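Local structure of sensor protein qseC (Escherichia coli, 3JZ3) at residues M87-T92 and L121-L126; L54-L59 and V187-K192; V138-L143 and I149-G154; E79-S84 and L116-L121. The protein is a membrane-bound sensor histidine kinase that uses ATP to phosphorylate a histidine of its own, switches on flagellar genes and may do so by phosphorylating the regulator QseB. One frame throughout, in Å; residues are numbered along the deposited sequence.

Interaction 1: residues M87-T92 and L121-L126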
# COMPACT_ATOMS: atom_id res chain seq x y z
N MSE B 87 5.06 9.88 -12.16
CA MSE B 87 6.25 9.04 -12.31
C MSE B 87 5.97 7.55 -12.14
O MSE B 87 6.54 6.73 -12.85
CB MSE B 87 7.38 9.49 -11.38
CG MSE B 87 8.16 10.70 -11.88
SE MSE B 87 8.70 10.55 -13.76
CE MSE B 87 7.03 11.02 -14.62
N ASP B 88 5.09 7.22 -11.20
CA ASP B 88 4.68 5.84 -10.98
C ASP B 88 4.02 5.24 -12.22
O ASP B 88 4.09 4.04 -12.45
CB ASP B 88 3.71 5.76 -9.80
CG ASP B 88 4.40 5.89 -8.45
OD1 ASP B 88 5.61 5.58 -8.36
OD2 ASP B 88 3.72 6.29 -7.48
N ILE B 89 3.40 6.12 -13.01
CA ILE B 89 2.51 5.74 -14.10
C ILE B 89 3.15 5.88 -15.48
O ILE B 89 2.87 5.08 -16.37
CB ILE B 89 1.20 6.59 -14.02
CG1 ILE B 89 0.25 6.02 -12.97
CG2 ILE B 89 0.51 6.71 -15.38
CD1 ILE B 89 -0.21 4.59 -13.24
N TYR B 90 4.00 6.89 -15.64
CA TYR B 90 4.42 7.36 -16.96
C TYR B 90 4.86 6.28 -17.96
O TYR B 90 4.31 6.21 -19.06
CB TYR B 90 5.51 8.44 -16.82
CG TYR B 90 5.91 9.06 -18.14
CD1 TYR B 90 5.07 9.97 -18.79
CD2 TYR B 90 7.13 8.74 -18.73
CE1 TYR B 90 5.44 10.54 -20.01
CE2 TYR B 90 7.51 9.31 -19.94
CZ TYR B 90 6.66 10.21 -20.57
OH TYR B 90 7.04 10.77 -21.77
N HIS B 91 5.84 5.47 -17.58
CA HIS B 91 6.43 4.48 -18.49
C HIS B 91 5.43 3.41 -18.90
O HIS B 91 5.35 3.05 -20.08
CB HIS B 91 7.68 3.85 -17.86
CG HIS B 91 8.34 2.82 -18.73
ND1 HIS B 91 9.16 3.15 -19.78
CD2 HIS B 91 8.28 1.47 -18.70
CE1 HIS B 91 9.59 2.05 -20.36
NE2 HIS B 91 9.08 1.01 -19.73
N THR B 92 4.67 2.91 -17.93
CA THR B 92 3.65 1.90 -18.17
C THR B 92 2.58 2.41 -19.13
O THR B 92 2.23 1.73 -20.10
CB THR B 92 3.02 1.42 -16.84
OG1 THR B 92 4.03 0.77 -16.05
CG2 THR B 92 1.90 0.43 -17.09
N LEU B 121 -5.64 9.11 -3.37
CA LEU B 121 -6.59 9.96 -4.07
C LEU B 121 -6.11 10.27 -5.49
O LEU B 121 -6.82 10.00 -6.46
CB LEU B 121 -6.81 11.27 -3.30
CG LEU B 121 -7.91 12.23 -3.77
CD1 LEU B 121 -8.27 13.21 -2.67
CD2 LEU B 121 -7.51 12.98 -5.04
N VAL B 122 -4.90 10.82 -5.59
CA VAL B 122 -4.36 11.25 -6.88
C VAL B 122 -4.23 10.07 -7.84
O VAL B 122 -4.59 10.17 -9.01
CB VAL B 122 -3.00 11.99 -6.72
CG1 VAL B 122 -2.36 12.24 -8.08
CG2 VAL B 122 -3.19 13.31 -5.98
N ARG B 123 -3.73 8.96 -7.31
CA ARG B 123 -3.47 7.77 -8.11
C ARG B 123 -4.75 7.12 -8.67
O ARG B 123 -4.74 6.61 -9.79
CB ARG B 123 -2.65 6.77 -7.30
CG ARG B 123 -2.07 5.65 -8.12
CD ARG B 123 -0.92 6.11 -9.00
NE ARG B 123 -0.42 5.00 -9.81
CZ ARG B 123 0.43 4.07 -9.40
NH1 ARG B 123 0.91 4.10 -8.16
NH2 ARG B 123 0.82 3.11 -10.22
N ASN B 124 -5.83 7.15 -7.90
CA ASN B 124 -7.13 6.68 -8.37
C ASN B 124 -7.64 7.48 -9.56
O ASN B 124 -8.13 6.91 -10.53
CB ASN B 124 -8.16 6.72 -7.24
CG ASN B 124 -8.16 5.44 -6.43
OD1 ASN B 124 -8.71 4.43 -6.85
ND2 ASN B 124 -7.54 5.49 -5.25
N LEU B 125 -7.53 8.80 -9.47
CA LEU B 125 -7.93 9.69 -10.56
C LEU B 125 -7.08 9.46 -11.80
O LEU B 125 -7.57 9.55 -12.92
CB LEU B 125 -7.83 11.16 -10.12
CG LEU B 125 -8.74 11.67 -9.01
CD1 LEU B 125 -8.37 13.11 -8.69
CD2 LEU B 125 -10.21 11.56 -9.37
N LEU B 126 -5.80 9.17 -11.57
CA LEU B 126 -4.84 8.93 -12.64
C LEU B 126 -5.07 7.60 -13.34
O LEU B 126 -5.11 7.55 -14.56
CB LEU B 126 -3.41 8.99 -12.11
CG LEU B 126 -2.69 10.33 -12.24
CD1 LEU B 126 -1.33 10.24 -11.59
CD2 LEU B 126 -2.56 10.72 -13.70
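Arg123 of helix 115-131 reaches across to helix 78-95 and lays its guanidinium against Asp88 and Ile89. Both helices belong to the ATP-binding domain of the kinase, and helix 115-131 carries its N-box sequence. From CB the arginine chain sets out with CG anti to the backbone N (chi1 -167°) and then bends at chi2 (73°), which brings its end to the neighbouring helix. CD comes within 4.1 Å of Ile89 CG1. NE lies closer, 3.4 Å from the same Ile89 CG1, and the terminal NH2 is 3.5 Å from Ile89 CD1, so the ethyl branch of the isoleucine meets the NE and NH2 side of the group obliquely. Asp88 CB sits 3.7 Å from Arg123 CZ, over a guanidinium face but offset toward its rim. At the other tip NH1 is 3.6 Å from Asp88 OD2, a long salt bridge in which the oxygen stands well out of the guanidinium plane and no N-H points at it. Leu44 and Ile48 of helix 42-61 also touch Arg123, while Leu44 of the second subunit packs on Asp88. An arginine suits this place because its flat end can meet hydrocarbon and still keep a charge near a carboxylate. The attraction to Asp88 is therefore mainly electrostatic and weakly directional, and apolar contact with the isoleucine makes up much of the fit.

Interaction 2: residues L54-L59 and V187-K192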
# COMPACT_ATOMS: atom_id res chain seq x y z
N LEU B 54 -9.38 -1.59 0.76
CA LEU B 54 -9.09 -1.80 2.17
C LEU B 54 -9.13 -0.50 2.98
O LEU B 54 -9.82 -0.42 4.00
CB LEU B 54 -7.74 -2.50 2.35
CG LEU B 54 -7.28 -2.85 3.78
CD1 LEU B 54 -8.31 -3.71 4.52
CD2 LEU B 54 -5.94 -3.56 3.74
N VAL B 55 -8.38 0.51 2.52
CA VAL B 55 -8.25 1.77 3.25
C VAL B 55 -9.56 2.56 3.24
O VAL B 55 -9.91 3.20 4.23
CB VAL B 55 -7.05 2.62 2.73
CG1 VAL B 55 -7.03 3.99 3.39
CG2 VAL B 55 -5.73 1.90 2.98
N ASP B 56 -10.29 2.48 2.13
CA ASP B 56 -11.64 3.06 2.04
C ASP B 56 -12.55 2.48 3.12
O ASP B 56 -13.21 3.23 3.85
CB ASP B 56 -12.26 2.82 0.66
CG ASP B 56 -13.61 3.50 0.49
OD1 ASP B 56 -13.84 4.58 1.09
OD2 ASP B 56 -14.46 2.95 -0.24
N GLN B 57 -12.58 1.15 3.23
CA GLN B 57 -13.39 0.47 4.24
C GLN B 57 -12.97 0.89 5.64
O GLN B 57 -13.81 1.24 6.47
CB GLN B 57 -13.30 -1.04 4.08
CG GLN B 57 -14.18 -1.82 5.06
CD GLN B 57 -14.26 -3.30 4.75
OE1 GLN B 57 -13.31 -3.91 4.26
NE2 GLN B 57 -15.41 -3.89 5.04
N LEU B 58 -11.66 0.89 5.90
CA LEU B 58 -11.14 1.26 7.21
C LEU B 58 -11.41 2.72 7.59
O LEU B 58 -11.64 3.02 8.76
CB LEU B 58 -9.64 0.94 7.32
CG LEU B 58 -9.23 -0.54 7.29
CD1 LEU B 58 -7.72 -0.68 7.38
CD2 LEU B 58 -9.91 -1.34 8.39
N LEU B 59 -11.39 3.60 6.59
CA LEU B 59 -11.73 5.01 6.80
C LEU B 59 -13.18 5.18 7.24
O LEU B 59 -13.47 5.90 8.20
CB LEU B 59 -11.49 5.84 5.53
CG LEU B 59 -10.09 6.40 5.24
CD1 LEU B 59 -10.10 7.05 3.87
CD2 LEU B 59 -9.64 7.41 6.29
N VAL B 187 -12.10 8.82 -3.30
CA VAL B 187 -11.64 10.13 -3.75
C VAL B 187 -12.45 11.22 -3.04
O VAL B 187 -11.88 12.14 -2.47
CB VAL B 187 -11.74 10.28 -5.29
CG1 VAL B 187 -11.42 11.70 -5.73
CG2 VAL B 187 -10.81 9.28 -5.98
N GLN B 188 -13.78 11.07 -3.06
CA GLN B 188 -14.66 12.00 -2.36
C GLN B 188 -14.43 12.00 -0.84
O GLN B 188 -14.46 13.05 -0.21
CB GLN B 188 -16.13 11.69 -2.67
N ARG B 189 -14.17 10.82 -0.28
CA ARG B 189 -14.00 10.66 1.16
C ARG B 189 -12.67 11.25 1.65
O ARG B 189 -12.65 11.98 2.65
CB ARG B 189 -14.11 9.18 1.55
CG ARG B 189 -14.10 8.90 3.04
CD ARG B 189 -14.45 7.43 3.34
NE ARG B 189 -15.89 7.19 3.35
CZ ARG B 189 -16.58 6.67 2.34
NH1 ARG B 189 -15.98 6.32 1.21
NH2 ARG B 189 -17.89 6.49 2.47
N ILE B 190 -11.58 10.93 0.96
CA ILE B 190 -10.26 11.46 1.29
C ILE B 190 -10.25 12.98 1.12
O ILE B 190 -9.75 13.71 1.99
CB ILE B 190 -9.16 10.80 0.43
CG1 ILE B 190 -8.88 9.39 0.94
CG2 ILE B 190 -7.88 11.63 0.43
CD1 ILE B 190 -8.10 8.52 -0.03
N ALA B 191 -10.80 13.46 0.00
CA ALA B 191 -10.92 14.88 -0.27
C ALA B 191 -11.62 15.61 0.88
O ALA B 191 -11.09 16.60 1.40
CB ALA B 191 -11.65 15.13 -1.59
N LYS B 192 -12.79 15.10 1.27
CA LYS B 192 -13.61 15.70 2.33
C LYS B 192 -12.86 15.75 3.65
O LYS B 192 -12.96 16.73 4.39
CB LYS B 192 -14.93 14.93 2.49
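The helical segments 54-59 and 187-192 cross at 54° with their axes 10.7 Å apart at closest approach, and the backbones come nearest at Asp56 and Arg189. The first lies on helix 42-61 of the dimerisation and phosphoacceptor (HisKA) domain, the second on a helix of the ATP-binding domain, so this is an interdomain helix pair. Such a spacing is bridged by side chains alone. Arg189 is long enough to do it: its chain is extended as far as chi2 and then turns at chi3 (-83°), which brings the guanidinium to Asp56. There NH1 forms a salt bridge of 2.8 Å with Asp56 OD1, the carboxylate and guanidinium planes being 46° apart. The aliphatic part of the same arginine is also used, since its CD rests 4.0 Å from Leu59 CB. Next to the charged pair the contact becomes apolar, and leucine and isoleucine fit this buried side. Another face of helix 42-61 meets the second subunit, where Leu58 packs on Leu58 of that chain. Back between the two domains, Leu59 and Ile190 cross at about a right angle, with CD1 of the leucine 3.9 Å from CG1 of the isoleucine.

Interaction 3: residues V138-L143 and I149-G154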
# COMPACT_ATOMS: atom_id res chain seq x y z
N VAL B 138 -4.04 11.85 -24.94
CA VAL B 138 -3.25 12.49 -23.89
C VAL B 138 -4.05 12.64 -22.59
O VAL B 138 -5.22 13.04 -22.62
CB VAL B 138 -2.73 13.89 -24.33
CG1 VAL B 138 -1.76 14.46 -23.31
CG2 VAL B 138 -2.08 13.82 -25.71
N VAL B 139 -3.41 12.30 -21.47
CA VAL B 139 -3.95 12.59 -20.15
C VAL B 139 -3.31 13.87 -19.61
O VAL B 139 -2.09 13.97 -19.53
CB VAL B 139 -3.72 11.42 -19.16
CG1 VAL B 139 -4.20 11.79 -17.75
CG2 VAL B 139 -4.42 10.16 -19.65
N ASP B 140 -4.15 14.84 -19.25
CA ASP B 140 -3.68 16.12 -18.73
C ASP B 140 -3.81 16.22 -17.21
O ASP B 140 -4.92 16.16 -16.68
CB ASP B 140 -4.45 17.28 -19.38
CG ASP B 140 -4.09 17.48 -20.83
OD1 ASP B 140 -2.90 17.71 -21.12
OD2 ASP B 140 -5.00 17.40 -21.69
N VAL B 141 -2.68 16.36 -16.54
CA VAL B 141 -2.64 16.61 -15.10
C VAL B 141 -2.14 18.04 -14.87
O VAL B 141 -1.03 18.38 -15.28
CB VAL B 141 -1.75 15.60 -14.34
CG1 VAL B 141 -1.85 15.81 -12.83
CG2 VAL B 141 -2.13 14.17 -14.69
N THR B 142 -2.96 18.85 -14.22
CA THR B 142 -2.67 20.27 -14.05
C THR B 142 -2.77 20.69 -12.59
O THR B 142 -3.76 20.42 -11.93
CB THR B 142 -3.63 21.14 -14.90
OG1 THR B 142 -3.54 20.77 -16.28
CG2 THR B 142 -3.30 22.63 -14.77
N LEU B 143 -1.73 21.36 -12.10
CA LEU B 143 -1.77 21.93 -10.76
C LEU B 143 -1.94 23.44 -10.83
O LEU B 143 -1.11 24.14 -11.42
CB LEU B 143 -0.50 21.58 -9.98
CG LEU B 143 -0.32 22.21 -8.59
CD1 LEU B 143 -1.43 21.77 -7.62
CD2 LEU B 143 1.06 21.88 -8.04
N ILE B 149 -6.30 19.36 -11.64
CA ILE B 149 -7.23 18.75 -12.58
C ILE B 149 -6.60 17.55 -13.26
O ILE B 149 -5.45 17.62 -13.71
CB ILE B 149 -7.70 19.76 -13.67
CG1 ILE B 149 -8.43 20.96 -13.05
CG2 ILE B 149 -8.61 19.06 -14.70
CD1 ILE B 149 -8.49 22.20 -13.95
N VAL B 150 -7.34 16.45 -13.30
CA VAL B 150 -6.98 15.29 -14.10
C VAL B 150 -8.03 15.15 -15.20
O VAL B 150 -9.23 15.14 -14.92
CB VAL B 150 -6.88 14.00 -13.25
CG1 VAL B 150 -6.36 12.83 -14.08
CG2 VAL B 150 -5.97 14.23 -12.04
N ARG B 151 -7.58 15.08 -16.45
CA ARG B 151 -8.46 15.18 -17.61
C ARG B 151 -8.03 14.23 -18.72
O ARG B 151 -6.85 14.19 -19.09
CB ARG B 151 -8.44 16.63 -18.11
CG ARG B 151 -9.25 16.89 -19.36
CD ARG B 151 -8.60 17.99 -20.19
NE ARG B 151 -9.44 18.43 -21.30
CZ ARG B 151 -9.57 17.78 -22.46
NH1 ARG B 151 -8.91 16.65 -22.68
NH2 ARG B 151 -10.37 18.27 -23.40
N ASP B 152 -8.98 13.46 -19.24
CA ASP B 152 -8.72 12.53 -20.34
C ASP B 152 -9.60 12.81 -21.56
O ASP B 152 -10.46 13.70 -21.52
CB ASP B 152 -8.88 11.07 -19.87
CG ASP B 152 -10.29 10.77 -19.38
OD1 ASP B 152 -10.48 10.65 -18.15
OD2 ASP B 152 -11.21 10.64 -20.22
N ASN B 153 -9.39 12.05 -22.63
CA ASN B 153 -10.17 12.17 -23.87
C ASN B 153 -11.13 11.00 -24.11
O ASN B 153 -11.51 10.73 -25.25
CB ASN B 153 -9.24 12.33 -25.07
CG ASN B 153 -8.55 13.67 -25.11
OD1 ASN B 153 -9.21 14.72 -25.14
ND2 ASN B 153 -7.22 13.66 -25.11
N GLY B 154 -11.50 10.31 -23.03
CA GLY B 154 -12.39 9.16 -23.12
C GLY B 154 -13.86 9.50 -23.07
O GLY B 154 -14.23 10.68 -23.15
O HOH W 1 -5.43 18.94 -16.65
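A beta hairpin in the mixed sheet of the ATP-binding domain, the alpha/beta sandwich of the Bergerat fold, is formed by strands 138-143 and 147-151. Beyond it the second strand runs into Asp152-Asn153-Gly154, the start of the G1-box sequence that in relatives lines the nucleotide pocket. Asp140 with Arg151 and Thr142 with Ile149 are antiparallel hydrogen-bonded pairs, and Val141 with Val150 is the non-hydrogen-bonded pair between them. Asp140 N donates to Arg151 O at 2.8 Å and nearly straight (165°), whereas the return bond from Arg151 N to Asp140 O is more bent (135°). The beta-branched valines suit the extended backbone: Val139, Val141 and Val150 turn to the buried side, where helix 115-131 packs on them. The opposite face, with Asp140, Thr142, Ile149 and Arg151, is mixed and partly exposed. There Asp140 and Arg151 lie side by side, but Asp140 OD2 stays 4.1 Å from Arg151 NH1, too far for a salt bridge; the aspartate pairs instead through OD1 with Arg101 of the adjoining strand. Arg151 NH1 donates to Asn153 OD1 at 3.1 Å, reaching it from above the amide plane. Asp152 OD2, using its anti lone pair, closes an Asx turn by accepting from Gly154 N at 2.8 Å. At the hairpin's other end a water lies 2.7 Å from Thr142 OG1 and donates to Ile149 O at 3.2 Å.

Interaction 4: residues E79-S84 and L116-L121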
# COMPACT_ATOMS: atom_id res chain seq x y z
N GLU B 79 3.24 19.78 -5.80
CA GLU B 79 4.07 19.54 -6.98
C GLU B 79 4.66 18.13 -6.94
O GLU B 79 4.48 17.34 -7.88
CB GLU B 79 5.22 20.56 -7.08
CG GLU B 79 4.85 21.87 -7.74
CD GLU B 79 6.02 22.85 -7.81
OE1 GLU B 79 6.38 23.43 -6.76
OE2 GLU B 79 6.57 23.03 -8.91
N ASP B 80 5.35 17.83 -5.84
CA ASP B 80 6.04 16.57 -5.64
C ASP B 80 5.09 15.38 -5.68
O ASP B 80 5.38 14.37 -6.32
CB ASP B 80 6.81 16.59 -4.31
CG ASP B 80 7.77 17.77 -4.20
OD1 ASP B 80 7.77 18.65 -5.09
OD2 ASP B 80 8.53 17.82 -3.21
N LEU B 81 3.95 15.51 -5.01
CA LEU B 81 2.91 14.49 -4.98
C LEU B 81 2.38 14.15 -6.37
O LEU B 81 2.23 12.98 -6.73
CB LEU B 81 1.76 14.94 -4.08
CG LEU B 81 0.54 14.03 -3.89
CD1 LEU B 81 0.84 12.95 -2.89
CD2 LEU B 81 -0.67 14.85 -3.44
N LEU B 82 2.09 15.18 -7.16
CA LEU B 82 1.57 14.98 -8.51
C LEU B 82 2.65 14.43 -9.44
O LEU B 82 2.40 13.47 -10.17
CB LEU B 82 0.98 16.27 -9.08
CG LEU B 82 -0.30 16.82 -8.44
CD1 LEU B 82 -0.82 17.97 -9.27
CD2 LEU B 82 -1.37 15.75 -8.30
N GLN B 83 3.83 15.04 -9.40
CA GLN B 83 4.95 14.58 -10.22
C GLN B 83 5.31 13.13 -9.91
O GLN B 83 5.46 12.32 -10.82
CB GLN B 83 6.16 15.50 -10.05
CG GLN B 83 7.48 14.85 -10.43
CD GLN B 83 8.48 15.80 -11.03
OE1 GLN B 83 8.32 17.03 -10.96
NE2 GLN B 83 9.52 15.25 -11.62
N SER B 84 5.42 12.81 -8.62
CA SER B 84 5.69 11.46 -8.15
C SER B 84 4.63 10.46 -8.61
O SER B 84 4.97 9.35 -9.04
CB SER B 84 5.82 11.45 -6.63
OG SER B 84 5.72 10.14 -6.11
N LEU B 116 0.04 9.44 2.37
CA LEU B 116 -0.40 8.19 1.75
C LEU B 116 -1.82 8.28 1.22
O LEU B 116 -2.11 7.81 0.12
CB LEU B 116 -0.26 7.02 2.72
CG LEU B 116 1.05 6.24 2.73
CD1 LEU B 116 2.30 7.11 2.86
CD2 LEU B 116 1.00 5.23 3.86
N LEU B 117 -2.70 8.90 2.01
CA LEU B 117 -4.08 9.11 1.59
C LEU B 117 -4.16 10.02 0.37
O LEU B 117 -4.93 9.74 -0.56
CB LEU B 117 -4.93 9.65 2.74
CG LEU B 117 -5.17 8.71 3.94
CD1 LEU B 117 -6.16 9.33 4.90
CD2 LEU B 117 -5.64 7.32 3.52
N LEU B 118 -3.38 11.09 0.35
CA LEU B 118 -3.40 12.01 -0.79
C LEU B 118 -2.82 11.36 -2.04
O LEU B 118 -3.26 11.63 -3.16
CB LEU B 118 -2.67 13.32 -0.49
CG LEU B 118 -3.44 14.33 0.37
CD1 LEU B 118 -2.67 15.64 0.45
CD2 LEU B 118 -4.86 14.56 -0.17
N SER B 119 -1.84 10.49 -1.82
CA SER B 119 -1.23 9.71 -2.88
C SER B 119 -2.25 8.75 -3.49
O SER B 119 -2.31 8.60 -4.71
CB SER B 119 -0.01 8.96 -2.35
OG SER B 119 0.53 8.10 -3.33
N LEU B 120 -3.06 8.12 -2.63
CA LEU B 120 -4.14 7.23 -3.07
C LEU B 120 -5.20 7.96 -3.88
O LEU B 120 -5.62 7.48 -4.92
CB LEU B 120 -4.81 6.55 -1.86
CG LEU B 120 -4.16 5.31 -1.25
CD1 LEU B 120 -4.91 4.91 0.01
CD2 LEU B 120 -4.12 4.16 -2.25
N LEU B 121 -5.64 9.11 -3.37
CA LEU B 121 -6.59 9.96 -4.07
C LEU B 121 -6.11 10.27 -5.49
O LEU B 121 -6.82 10.00 -6.46
CB LEU B 121 -6.81 11.27 -3.30
CG LEU B 121 -7.91 12.23 -3.77
CD1 LEU B 121 -8.27 13.21 -2.67
CD2 LEU B 121 -7.51 12.98 -5.04
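Leu81 of helix 78-95 pushes its forked end onto the backbone of helix 115-131 at Leu118 and Ser119. The side chain points toward the partner helix, with CG anti to the backbone N (chi1 180°), and its two methyls divide the work. CD2 meets Leu118, lying 3.9 Å from its CB and 4.1 Å from its carbonyl O. CD1 reaches the next residue, where it sits 3.8 Å from Ser119 N and 4.1 Å from Ser119 CB. Leu81 and Leu118 cross at about a right angle, and the second leucine is met at the root of its side chain, its CB. Serine is a fitting neighbour here, for its short side chain adds little bulk beside the methyl, and the CA atoms of Leu81 and Ser119 come as close as 6.7 Å. Both helices pack within the ATP-binding domain. Farther round helix 115-131, Leu117 touches Val55 of helix 42-61 and also Leu54 of the second subunit, while Leu82 on the first helix rests on Leu143 of the sheet. Between the two segments the contact is made wholly by van der Waals packing of methyl groups against carbon and main-chain atoms, so it depends on shape and the burial of hydrocarbon, and not on directed bonds.

Interactions 1 and 4 are successive contacts of the same two helices, their centres 9 Å apart; Leu121 belongs to a segment of each, though it makes neither contact. Val122 bridges them, its CG1 3.7 Å from Leu82 CD2. The sheet of interaction 3 packs on the same two helices: Val141 CG2 lies 3.6 Å from Leu126 CD2, and Leu143 CB 3.7 Å from Leu82 CD1. Interaction 2 is joined through Leu121, whose CD1 is 3.5 Å from Ile190 CG2, and so links this core to the phosphoacceptor domain. Interactions 2 and 3 do not touch, their nearest atoms about 9 Å apart. No nucleotide is present; the G1-box ending interaction 3 and the N-box of helix 115-131 probably border its pocket, as in relatives.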